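Long-range contacts in argonaute protein (PDB 5I4A), which uses short 5'-hydroxyl RNA guides to bind complementary target strands and cleaves single-stranded DNA, possibly in defence against mobile genetic elements: residues Ser37-Gln45 with Lys93-Asp101; Ala160-Leu170 with Pro180-Ile191. All blocks are in the same frame, centred on the assembly; numbering follows the deposited sequence.

Contact 1 (Ser37-Gln45 with Lys93-Asp101); sequences SRVNNFKFQ and KYIKKLFLD
Phe42 makes the tight part of this contact against Lys93 and Tyr94. Phe42 CE2 comes within 3.6 Å of Tyr94 N, and Lys97 CB sits at the ring edge. The Lys93 and Phe42 side chains cross at about a right angle, and Lys93 CE lies over one ring face, a CH-pi contact 4.2 Å from the centroid. A bend at chi3 (61°) helps bring Lys93 NZ to Lys43 O, 3.0 Å away. Phe60 meets the same ring edge-to-face.

The other end is the more hydrated side. Lys97 NZ donates to Asn40 O at 2.7 Å, tilted 35° from the carbonyl plane. Lys97 NZ also forms a salt bridge to Asp101 OD2 (2.6 Å). Asn41 ND2 gives Asp101 OD1 a nearly straight bond of 2.9 Å, and Asn41 CG packs on Leu100 CB at 3.7 Å. One water joins Val39 O to Asp101 OD1, another Asn40 OD1 to Lys97 NZ. Asn40 ND2 is hydrogen-bonded to Thr63 O. A methionine in place of Lys97 would probably leave Asn40 O and the Asp101 carboxylate without their shared cation.

The arrangement is a helix end and its positive-phi exit residue, Asn41, docked with the following turn on helix 84-101 of the Argonaute N-terminal domain.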
loop_
_atom_site.group_PDB
_atom_site.type_symbol
_atom_site.label_atom_id
_atom_site.label_comp_id
_atom_site.label_asym_id
_atom_site.label_seq_id
_atom_site.Cartn_x
_atom_site.Cartn_y
_atom_site.Cartn_z
ATOM N N SER A 37 -9.118 -33.760 2.417
ATOM C CA SER A 37 -9.166 -32.306 2.309
ATOM C C SER A 37 -10.237 -31.866 1.318
ATOM O O SER A 37 -10.978 -30.910 1.574
ATOM C CB SER A 37 -7.799 -31.767 1.887
ATOM O OG SER A 37 -6.759 -32.297 2.691
ATOM N N ARG A 38 -10.337 -32.565 0.185
ATOM C CA ARG A 38 -11.254 -32.157 -0.874
ATOM C C ARG A 38 -12.706 -32.242 -0.421
ATOM O O ARG A 38 -13.500 -31.332 -0.687
ATOM C CB ARG A 38 -11.025 -33.029 -2.109
ATOM C CG ARG A 38 -11.573 -32.458 -3.401
ATOM C CD ARG A 38 -11.494 -33.484 -4.520
ATOM N NE ARG A 38 -12.711 -34.286 -4.594
ATOM C CZ ARG A 38 -12.913 -35.415 -3.923
ATOM N NH1 ARG A 38 -11.976 -35.900 -3.120
ATOM N NH2 ARG A 38 -14.057 -36.059 -4.056
ATOM N N VAL A 39 -13.074 -33.326 0.265
ATOM C CA VAL A 39 -14.471 -33.527 0.635
ATOM C C VAL A 39 -14.870 -32.742 1.879
ATOM O O VAL A 39 -16.066 -32.519 2.102
ATOM C CB VAL A 39 -14.768 -35.021 0.845
ATOM C CG1 VAL A 39 -14.540 -35.791 -0.447
ATOM C CG2 VAL A 39 -13.904 -35.580 1.960
ATOM N N ASN A 40 -13.912 -32.316 2.700
ATOM C CA ASN A 40 -14.212 -31.545 3.897
ATOM C C ASN A 40 -13.943 -30.056 3.732
ATOM O O ASN A 40 -14.212 -29.292 4.664
ATOM C CB ASN A 40 -13.409 -32.079 5.089
ATOM C CG ASN A 40 -13.924 -33.413 5.595
ATOM O OD1 ASN A 40 -14.797 -33.463 6.461
ATOM N ND2 ASN A 40 -13.381 -34.500 5.060
ATOM N N ASN A 41 -13.422 -29.631 2.578
ATOM C CA ASN A 41 -13.038 -28.235 2.350
ATOM C C ASN A 41 -12.094 -27.743 3.443
ATOM O O ASN A 41 -12.161 -26.594 3.884
ATOM C CB ASN A 41 -14.268 -27.329 2.245
ATOM C CG ASN A 41 -14.969 -27.450 0.909
ATOM O OD1 ASN A 41 -14.325 -27.515 -0.137
ATOM N ND2 ASN A 41 -16.298 -27.484 0.936
ATOM N N PHE A 42 -11.203 -28.628 3.881
ATOM C CA PHE A 42 -10.354 -28.357 5.038
ATOM C C PHE A 42 -9.113 -29.222 4.914
ATOM O O PHE A 42 -9.224 -30.451 4.869
ATOM C CB PHE A 42 -11.104 -28.657 6.338
ATOM C CG PHE A 42 -10.435 -28.115 7.566
ATOM C CD1 PHE A 42 -9.300 -28.719 8.079
ATOM C CD2 PHE A 42 -10.952 -27.007 8.219
ATOM C CE1 PHE A 42 -8.687 -28.225 9.211
ATOM C CE2 PHE A 42 -10.342 -26.508 9.354
ATOM C CZ PHE A 42 -9.208 -27.118 9.851
ATOM N N LYS A 43 -7.942 -28.593 4.877
ATOM C CA LYS A 43 -6.720 -29.309 4.541
ATOM C C LYS A 43 -6.326 -30.278 5.650
ATOM O O LYS A 43 -6.203 -29.892 6.817
ATOM C CB LYS A 43 -5.583 -28.322 4.278
ATOM C CG LYS A 43 -4.363 -28.948 3.618
ATOM C CD LYS A 43 -3.497 -27.897 2.941
ATOM C CE LYS A 43 -2.561 -28.526 1.919
ATOM N NZ LYS A 43 -1.921 -27.492 1.057
ATOM N N PHE A 44 -6.141 -31.542 5.276
ATOM C CA PHE A 44 -5.507 -32.544 6.119
ATOM C C PHE A 44 -4.012 -32.577 5.828
ATOM O O PHE A 44 -3.576 -32.338 4.699
ATOM C CB PHE A 44 -6.096 -33.935 5.864
ATOM C CG PHE A 44 -7.460 -34.155 6.460
ATOM C CD1 PHE A 44 -8.555 -33.435 6.013
ATOM C CD2 PHE A 44 -7.651 -35.115 7.443
ATOM C CE1 PHE A 44 -9.811 -33.646 6.554
ATOM C CE2 PHE A 44 -8.906 -35.332 7.988
ATOM C CZ PHE A 44 -9.987 -34.600 7.543
ATOM N N GLN A 45 -3.225 -32.885 6.854
ATOM C CA GLN A 45 -1.798 -33.110 6.687
ATOM C C GLN A 45 -1.502 -34.600 6.808
ATOM O O GLN A 45 -2.296 -35.372 7.351
ATOM C CB GLN A 45 -0.988 -32.307 7.713
ATOM C CG GLN A 45 0.511 -32.239 7.426
ATOM C CD GLN A 45 0.825 -31.768 6.020
ATOM O OE1 GLN A 45 0.268 -30.779 5.544
ATOM N NE2 GLN A 45 1.719 -32.482 5.344
ATOM N N LYS A 93 -8.565 -21.571 8.650
ATOM C CA LYS A 93 -8.986 -22.697 7.826
ATOM C C LYS A 93 -10.421 -23.098 8.126
ATOM O O LYS A 93 -11.154 -23.515 7.220
ATOM C CB LYS A 93 -8.044 -23.883 8.038
ATOM C CG LYS A 93 -6.605 -23.613 7.622
ATOM C CD LYS A 93 -5.687 -24.753 8.032
ATOM C CE LYS A 93 -6.099 -26.061 7.378
ATOM N NZ LYS A 93 -5.225 -27.184 7.817
ATOM N N TYR A 94 -10.844 -22.969 9.383
ATOM C CA TYR A 94 -12.210 -23.333 9.738
ATOM C C TYR A 94 -13.214 -22.357 9.138
ATOM O O TYR A 94 -14.297 -22.763 8.700
ATOM C CB TYR A 94 -12.366 -23.397 11.254
ATOM C CG TYR A 94 -13.752 -23.807 11.672
ATOM C CD1 TYR A 94 -14.280 -25.022 11.265
ATOM C CD2 TYR A 94 -14.537 -22.980 12.462
ATOM C CE1 TYR A 94 -15.550 -25.406 11.633
ATOM C CE2 TYR A 94 -15.812 -23.358 12.837
ATOM C CZ TYR A 94 -16.311 -24.572 12.419
ATOM O OH TYR A 94 -17.576 -24.962 12.785
ATOM N N ILE A 95 -12.875 -21.066 9.116
ATOM C CA ILE A 95 -13.750 -20.076 8.495
ATOM C C ILE A 95 -13.858 -20.333 7.000
ATOM O O ILE A 95 -14.949 -20.270 6.419
ATOM C CB ILE A 95 -13.237 -18.655 8.793
ATOM C CG1 ILE A 95 -13.500 -18.302 10.258
ATOM C CG2 ILE A 95 -13.874 -17.633 7.854
ATOM C CD1 ILE A 95 -12.491 -17.345 10.834
ATOM N N LYS A 96 -12.728 -20.632 6.358
ATOM C CA LYS A 96 -12.731 -20.943 4.933
ATOM C C LYS A 96 -13.647 -22.121 4.628
ATOM O O LYS A 96 -14.434 -22.080 3.674
ATOM C CB LYS A 96 -11.305 -21.232 4.469
ATOM C CG LYS A 96 -11.172 -21.592 3.003
ATOM C CD LYS A 96 -9.722 -21.888 2.662
ATOM C CE LYS A 96 -9.532 -22.097 1.176
ATOM N NZ LYS A 96 -8.095 -22.265 0.839
ATOM N N LYS A 97 -13.558 -23.184 5.431
ATOM C CA LYS A 97 -14.399 -24.357 5.207
ATOM C C LYS A 97 -15.876 -23.995 5.264
ATOM O O LYS A 97 -16.663 -24.419 4.410
ATOM C CB LYS A 97 -14.084 -25.444 6.235
ATOM C CG LYS A 97 -15.181 -26.493 6.332
ATOM C CD LYS A 97 -14.890 -27.543 7.385
ATOM C CE LYS A 97 -16.063 -28.510 7.512
ATOM N NZ LYS A 97 -16.472 -29.052 6.182
ATOM N N LEU A 98 -16.273 -23.212 6.269
ATOM C CA LEU A 98 -17.678 -22.847 6.415
ATOM C C LEU A 98 -18.172 -22.064 5.204
ATOM O O LEU A 98 -19.262 -22.328 4.682
ATOM C CB LEU A 98 -17.880 -22.047 7.700
ATOM C CG LEU A 98 -17.748 -22.835 9.003
ATOM C CD1 LEU A 98 -17.959 -21.925 10.203
ATOM C CD2 LEU A 98 -18.731 -23.995 9.027
ATOM N N PHE A 99 -17.382 -21.089 4.745
ATOM C CA PHE A 99 -17.742 -20.344 3.543
ATOM C C PHE A 99 -17.837 -21.269 2.334
ATOM O O PHE A 99 -18.810 -21.218 1.574
ATOM C CB PHE A 99 -16.721 -19.234 3.284
ATOM C CG PHE A 99 -17.004 -17.954 4.023
ATOM C CD1 PHE A 99 -17.887 -17.021 3.504
ATOM C CD2 PHE A 99 -16.373 -17.677 5.225
ATOM C CE1 PHE A 99 -18.143 -15.839 4.174
ATOM C CE2 PHE A 99 -16.626 -16.497 5.901
ATOM C CZ PHE A 99 -17.513 -15.576 5.374
ATOM N N LEU A 100 -16.827 -22.122 2.141
ATOM C CA LEU A 100 -16.851 -23.049 1.014
ATOM C C LEU A 100 -18.004 -24.038 1.140
ATOM O O LEU A 100 -18.619 -24.415 0.135
ATOM C CB LEU A 100 -15.517 -23.788 0.906
ATOM C CG LEU A 100 -14.290 -22.982 0.467
ATOM C CD1 LEU A 100 -13.057 -23.871 0.420
ATOM C CD2 LEU A 100 -14.524 -22.324 -0.882
ATOM N N ASP A 101 -18.312 -24.472 2.366
ATOM C CA ASP A 101 -19.448 -25.364 2.576
ATOM C C ASP A 101 -20.772 -24.698 2.231
ATOM O O ASP A 101 -21.744 -25.397 1.926
ATOM C CB ASP A 101 -19.490 -25.857 4.024
ATOM C CG ASP A 101 -18.449 -26.923 4.310
ATOM O OD1 ASP A 101 -17.808 -27.406 3.356
ATOM O OD2 ASP A 101 -18.284 -27.287 5.493
HETATM O O HOH W 1 -17.287 -30.227 3.427
HETATM O O HOH W 2 -16.754 -31.941 6.946
HETATM O O HOH W 3 -10.482 -24.595 4.826
#

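Contact 2 (Ala160-Leu170 with Pro180-Ile191)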
loop_
_atom_site.group_PDB
_atom_site.type_symbol
_atom_site.label_atom_id
_atom_site.label_comp_id
_atom_site.label_asym_id
_atom_site.label_seq_id
_atom_site.Cartn_x
_atom_site.Cartn_y
_atom_site.Cartn_z
ATOM N N ALA A 160 -14.178 -17.868 -19.405
ATOM C CA ALA A 160 -13.390 -16.975 -20.251
ATOM C C ALA A 160 -13.591 -17.260 -21.735
ATOM O O ALA A 160 -13.798 -16.340 -22.534
ATOM C CB ALA A 160 -11.910 -17.087 -19.880
ATOM N N LEU A 161 -13.537 -18.535 -22.125
ATOM C CA LEU A 161 -13.664 -18.871 -23.539
ATOM C C LEU A 161 -15.079 -18.642 -24.056
ATOM O O LEU A 161 -15.266 -18.420 -25.257
ATOM C CB LEU A 161 -13.238 -20.319 -23.774
ATOM C CG LEU A 161 -11.731 -20.569 -23.727
ATOM C CD1 LEU A 161 -11.418 -22.028 -24.013
ATOM C CD2 LEU A 161 -11.017 -19.661 -24.716
ATOM N N GLU A 162 -16.082 -18.682 -23.176
ATOM C CA GLU A 162 -17.473 -18.504 -23.574
ATOM C C GLU A 162 -18.023 -17.138 -23.176
ATOM O O GLU A 162 -19.245 -16.963 -23.109
ATOM C CB GLU A 162 -18.347 -19.603 -22.971
ATOM C CG GLU A 162 -17.744 -20.992 -23.000
ATOM C CD GLU A 162 -18.638 -22.014 -22.325
ATOM O OE1 GLU A 162 -19.578 -21.599 -21.613
ATOM O OE2 GLU A 162 -18.406 -23.228 -22.510
ATOM N N SER A 163 -17.155 -16.168 -22.903
ATOM C CA SER A 163 -17.566 -14.853 -22.426
ATOM C C SER A 163 -17.386 -13.831 -23.540
ATOM O O SER A 163 -16.279 -13.668 -24.065
ATOM C CB SER A 163 -16.766 -14.447 -21.188
ATOM O OG SER A 163 -17.182 -13.179 -20.707
ATOM N N ALA A 164 -18.476 -13.141 -23.889
ATOM C CA ALA A 164 -18.410 -12.124 -24.934
ATOM C C ALA A 164 -17.437 -11.012 -24.561
ATOM O O ALA A 164 -16.640 -10.567 -25.395
ATOM C CB ALA A 164 -19.802 -11.553 -25.199
ATOM N N ILE A 165 -17.488 -10.553 -23.316
ATOM C CA ILE A 165 -16.592 -9.513 -22.824
ATOM C C ILE A 165 -15.350 -10.176 -22.244
ATOM O O ILE A 165 -15.383 -11.326 -21.794
ATOM C CB ILE A 165 -17.306 -8.621 -21.784
ATOM C CG1 ILE A 165 -16.449 -7.402 -21.426
ATOM C CG2 ILE A 165 -17.664 -9.425 -20.541
ATOM C CD1 ILE A 165 -17.016 -6.559 -20.302
ATOM N N LYS A 166 -14.237 -9.448 -22.264
ATOM C CA LYS A 166 -12.964 -9.946 -21.772
ATOM C C LYS A 166 -12.279 -8.875 -20.934
ATOM O O LYS A 166 -12.670 -7.703 -20.933
ATOM C CB LYS A 166 -12.060 -10.393 -22.929
ATOM C CG LYS A 166 -12.465 -11.736 -23.511
ATOM C CD LYS A 166 -12.229 -11.830 -25.003
ATOM C CE LYS A 166 -12.604 -13.216 -25.498
ATOM N NZ LYS A 166 -13.846 -13.706 -24.834
ATOM N N SER A 167 -11.250 -9.298 -20.205
ATOM C CA SER A 167 -10.464 -8.410 -19.358
ATOM C C SER A 167 -9.020 -8.900 -19.373
ATOM O O SER A 167 -8.669 -9.826 -20.109
ATOM C CB SER A 167 -11.042 -8.355 -17.937
ATOM O OG SER A 167 -10.489 -9.372 -17.118
ATOM N N GLY A 168 -8.182 -8.277 -18.551
ATOM C CA GLY A 168 -6.781 -8.625 -18.479
ATOM C C GLY A 168 -6.400 -9.616 -17.405
ATOM O O GLY A 168 -5.228 -9.998 -17.322
ATOM N N TYR A 169 -7.345 -10.056 -16.575
ATOM C CA TYR A 169 -7.035 -10.962 -15.477
ATOM C C TYR A 169 -8.136 -11.996 -15.320
ATOM O O TYR A 169 -9.323 -11.657 -15.341
ATOM C CB TYR A 169 -6.839 -10.192 -14.166
ATOM C CG TYR A 169 -5.534 -9.435 -14.116
ATOM C CD1 TYR A 169 -5.442 -8.135 -14.597
ATOM C CD2 TYR A 169 -4.388 -10.027 -13.602
ATOM C CE1 TYR A 169 -4.247 -7.444 -14.562
ATOM C CE2 TYR A 169 -3.189 -9.343 -13.561
ATOM C CZ TYR A 169 -3.125 -8.051 -14.042
ATOM O OH TYR A 169 -1.933 -7.366 -14.005
ATOM N N LEU A 170 -7.729 -13.251 -15.155
ATOM C CA LEU A 170 -8.639 -14.369 -14.959
ATOM C C LEU A 170 -8.605 -14.807 -13.501
ATOM O O LEU A 170 -7.529 -14.936 -12.909
ATOM C CB LEU A 170 -8.255 -15.550 -15.852
ATOM C CG LEU A 170 -8.156 -15.282 -17.352
ATOM C CD1 LEU A 170 -7.444 -16.420 -18.044
ATOM C CD2 LEU A 170 -9.534 -15.098 -17.941
ATOM N N PRO A 180 -2.675 -13.285 -15.282
ATOM C CA PRO A 180 -2.878 -12.484 -16.494
ATOM C C PRO A 180 -3.417 -13.345 -17.627
ATOM O O PRO A 180 -3.036 -14.506 -17.785
ATOM C CB PRO A 180 -1.478 -11.947 -16.805
ATOM C CG PRO A 180 -0.774 -11.954 -15.485
ATOM C CD PRO A 180 -1.310 -13.145 -14.745
ATOM N N TYR A 181 -4.320 -12.761 -18.410
ATOM C CA TYR A 181 -4.982 -13.459 -19.507
ATOM C C TYR A 181 -4.184 -13.227 -20.786
ATOM O O TYR A 181 -4.182 -12.120 -21.335
ATOM C CB TYR A 181 -6.424 -12.975 -19.641
ATOM C CG TYR A 181 -7.083 -13.263 -20.971
ATOM C CD1 TYR A 181 -7.297 -14.567 -21.399
ATOM C CD2 TYR A 181 -7.514 -12.226 -21.789
ATOM C CE1 TYR A 181 -7.908 -14.828 -22.613
ATOM C CE2 TYR A 181 -8.127 -12.477 -23.002
ATOM C CZ TYR A 181 -8.321 -13.779 -23.409
ATOM O OH TYR A 181 -8.930 -14.030 -24.617
ATOM N N ILE A 182 -3.496 -14.268 -21.253
ATOM C CA ILE A 182 -2.682 -14.148 -22.459
ATOM C C ILE A 182 -3.556 -14.211 -23.704
ATOM O O ILE A 182 -3.644 -13.247 -24.474
ATOM C CB ILE A 182 -1.592 -15.234 -22.488
ATOM C CG1 ILE A 182 -0.673 -15.103 -21.273
ATOM C CG2 ILE A 182 -0.787 -15.144 -23.778
ATOM C CD1 ILE A 182 0.126 -13.816 -21.248
ATOM N N SER A 183 -4.216 -15.345 -23.921
ATOM C CA SER A 183 -5.013 -15.509 -25.126
ATOM C C SER A 183 -6.078 -16.570 -24.899
ATOM O O SER A 183 -5.898 -17.496 -24.104
ATOM C CB SER A 183 -4.138 -15.889 -26.326
ATOM O OG SER A 183 -3.587 -17.184 -26.164
ATOM N N GLY A 184 -7.192 -16.409 -25.607
ATOM C CA GLY A 184 -8.239 -17.407 -25.662
ATOM C C GLY A 184 -8.753 -17.540 -27.081
ATOM O O GLY A 184 -9.587 -16.743 -27.520
ATOM N N LEU A 185 -8.244 -18.528 -27.815
ATOM C CA LEU A 185 -8.573 -18.695 -29.223
ATOM C C LEU A 185 -8.620 -20.180 -29.546
ATOM O O LEU A 185 -7.805 -20.952 -29.039
ATOM C CB LEU A 185 -7.543 -18.001 -30.126
ATOM C CG LEU A 185 -7.383 -16.483 -30.031
ATOM C CD1 LEU A 185 -6.155 -16.034 -30.804
ATOM C CD2 LEU A 185 -8.628 -15.780 -30.547
ATOM N N ASP A 186 -9.576 -20.569 -30.391
ATOM C CA ASP A 186 -9.700 -21.949 -30.866
ATOM C C ASP A 186 -9.892 -22.933 -29.713
ATOM O O ASP A 186 -9.441 -24.079 -29.779
ATOM C CB ASP A 186 -8.489 -22.355 -31.710
ATOM C CG ASP A 186 -7.967 -21.219 -32.566
ATOM O OD1 ASP A 186 -8.773 -20.596 -33.292
ATOM O OD2 ASP A 186 -6.752 -20.939 -32.504
ATOM N N GLY A 187 -10.551 -22.488 -28.645
ATOM C CA GLY A 187 -10.858 -23.354 -27.528
ATOM C C GLY A 187 -9.715 -23.642 -26.580
ATOM O O GLY A 187 -9.889 -24.457 -25.665
ATOM N N ILE A 188 -8.556 -23.014 -26.758
ATOM C CA ILE A 188 -7.424 -23.187 -25.853
ATOM C C ILE A 188 -7.181 -21.864 -25.136
ATOM O O ILE A 188 -6.987 -20.821 -25.775
ATOM C CB ILE A 188 -6.166 -23.686 -26.584
ATOM C CG1 ILE A 188 -5.732 -22.726 -27.694
ATOM C CG2 ILE A 188 -6.408 -25.073 -27.165
ATOM C CD1 ILE A 188 -4.247 -22.754 -27.986
ATOM N N LEU A 189 -7.218 -21.905 -23.809
ATOM C CA LEU A 189 -7.050 -20.730 -22.967
ATOM C C LEU A 189 -5.634 -20.724 -22.405
ATOM O O LEU A 189 -5.163 -21.744 -21.889
ATOM C CB LEU A 189 -8.079 -20.732 -21.836
ATOM C CG LEU A 189 -8.157 -19.522 -20.906
ATOM C CD1 LEU A 189 -8.613 -18.289 -21.671
ATOM C CD2 LEU A 189 -9.091 -19.813 -19.738
ATOM N N LYS A 190 -4.958 -19.584 -22.511
ATOM C CA LYS A 190 -3.567 -19.464 -22.097
ATOM C C LYS A 190 -3.437 -18.392 -21.025
ATOM O O LYS A 190 -3.967 -17.286 -21.174
ATOM C CB LYS A 190 -2.662 -19.156 -23.295
ATOM C CG LYS A 190 -2.677 -20.264 -24.341
ATOM C CD LYS A 190 -1.337 -20.420 -25.044
ATOM C CE LYS A 190 -1.108 -19.328 -26.073
ATOM N NZ LYS A 190 -0.051 -19.711 -27.048
ATOM N N ILE A 191 -2.731 -18.731 -19.947
ATOM C CA ILE A 191 -2.584 -17.872 -18.783
ATOM C C ILE A 191 -1.101 -17.651 -18.518
ATOM O O ILE A 191 -0.239 -18.396 -18.990
ATOM C CB ILE A 191 -3.272 -18.471 -17.539
ATOM C CG1 ILE A 191 -2.638 -19.815 -17.178
ATOM C CG2 ILE A 191 -4.753 -18.660 -17.789
ATOM C CD1 ILE A 191 -3.328 -20.529 -16.035
#
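Ala160 opens the contact by resting CB on Leu189, 3.9 Å from Leu189 CD2. Leu161 follows and spreads its two methyls over the hairpin. Leu161 CD2 lies 3.7 Å from Gly184 CA, where a side chain on the glycine would be tight. Leu161 CD1 reaches Gly187 O in the type I' turn from Leu185 to Ile188. Leu161 CG meets Leu189 CB, and the two leucine side chains lie alongside, running opposite ways.

The chain then loops away and returns at Lys166. A bend at chi2 (146°) helps set Lys166 CE 3.9 Å from Tyr181 OH, the two side chains crossing at a slant. Ser167 O approaches Tyr181 CD2 at 3.1 Å. Ser167 OG accepts from Tyr169 N, an ST turn, and also bonds to Asn210 O.

Gly168 O receives Tyr181 N at 3.1 Å, the donor standing 56° out of the carbonyl plane. Tyr169 and Pro180 form an antiparallel non-hydrogen-bonded pair, and Tyr169 CE2 touches Pro180 CG. Leu170 points across to the hairpin. Leu170 CG meets Tyr181 CB at 3.7 Å and Leu170 CD1 meets Ile191 CG2 at 3.5 Å. Phe209 packs on Leu170 and meets the Tyr181 ring edge-to-face.

Tyr169 and Ile191 also pack on the bound RNA. Between the two segments, apolar packing joins Ala160, Leu161 and Leu170 to the hairpin side chains of this PAZ domain, while strand pairing fixes the register.

From the N terminus, helix 29-40 comes first, and contact 1 closes when the chain reaches helix 84-101. The loop it closes holds strands 51-56, 71-72 and 74-79, with strand 45-46 starting at the end of segment 37-45. Linker L1 then leads into the PAZ domain. There contact 2 closes a much shorter loop, with nine residues between its segments. The two contacts neither nest nor cross; they lie in series, with centres 29 Å apart. Contact 1 ties the end of helix 29-40 and the turn that follows it to helix 84-101. Contact 2 ties the 160-161 run and strand 169-172 to strands 178-185 and 188-192. Both belong to the PAZ lobe, and each comes within about 4 Å of the bound nucleic acid at its nearest atom.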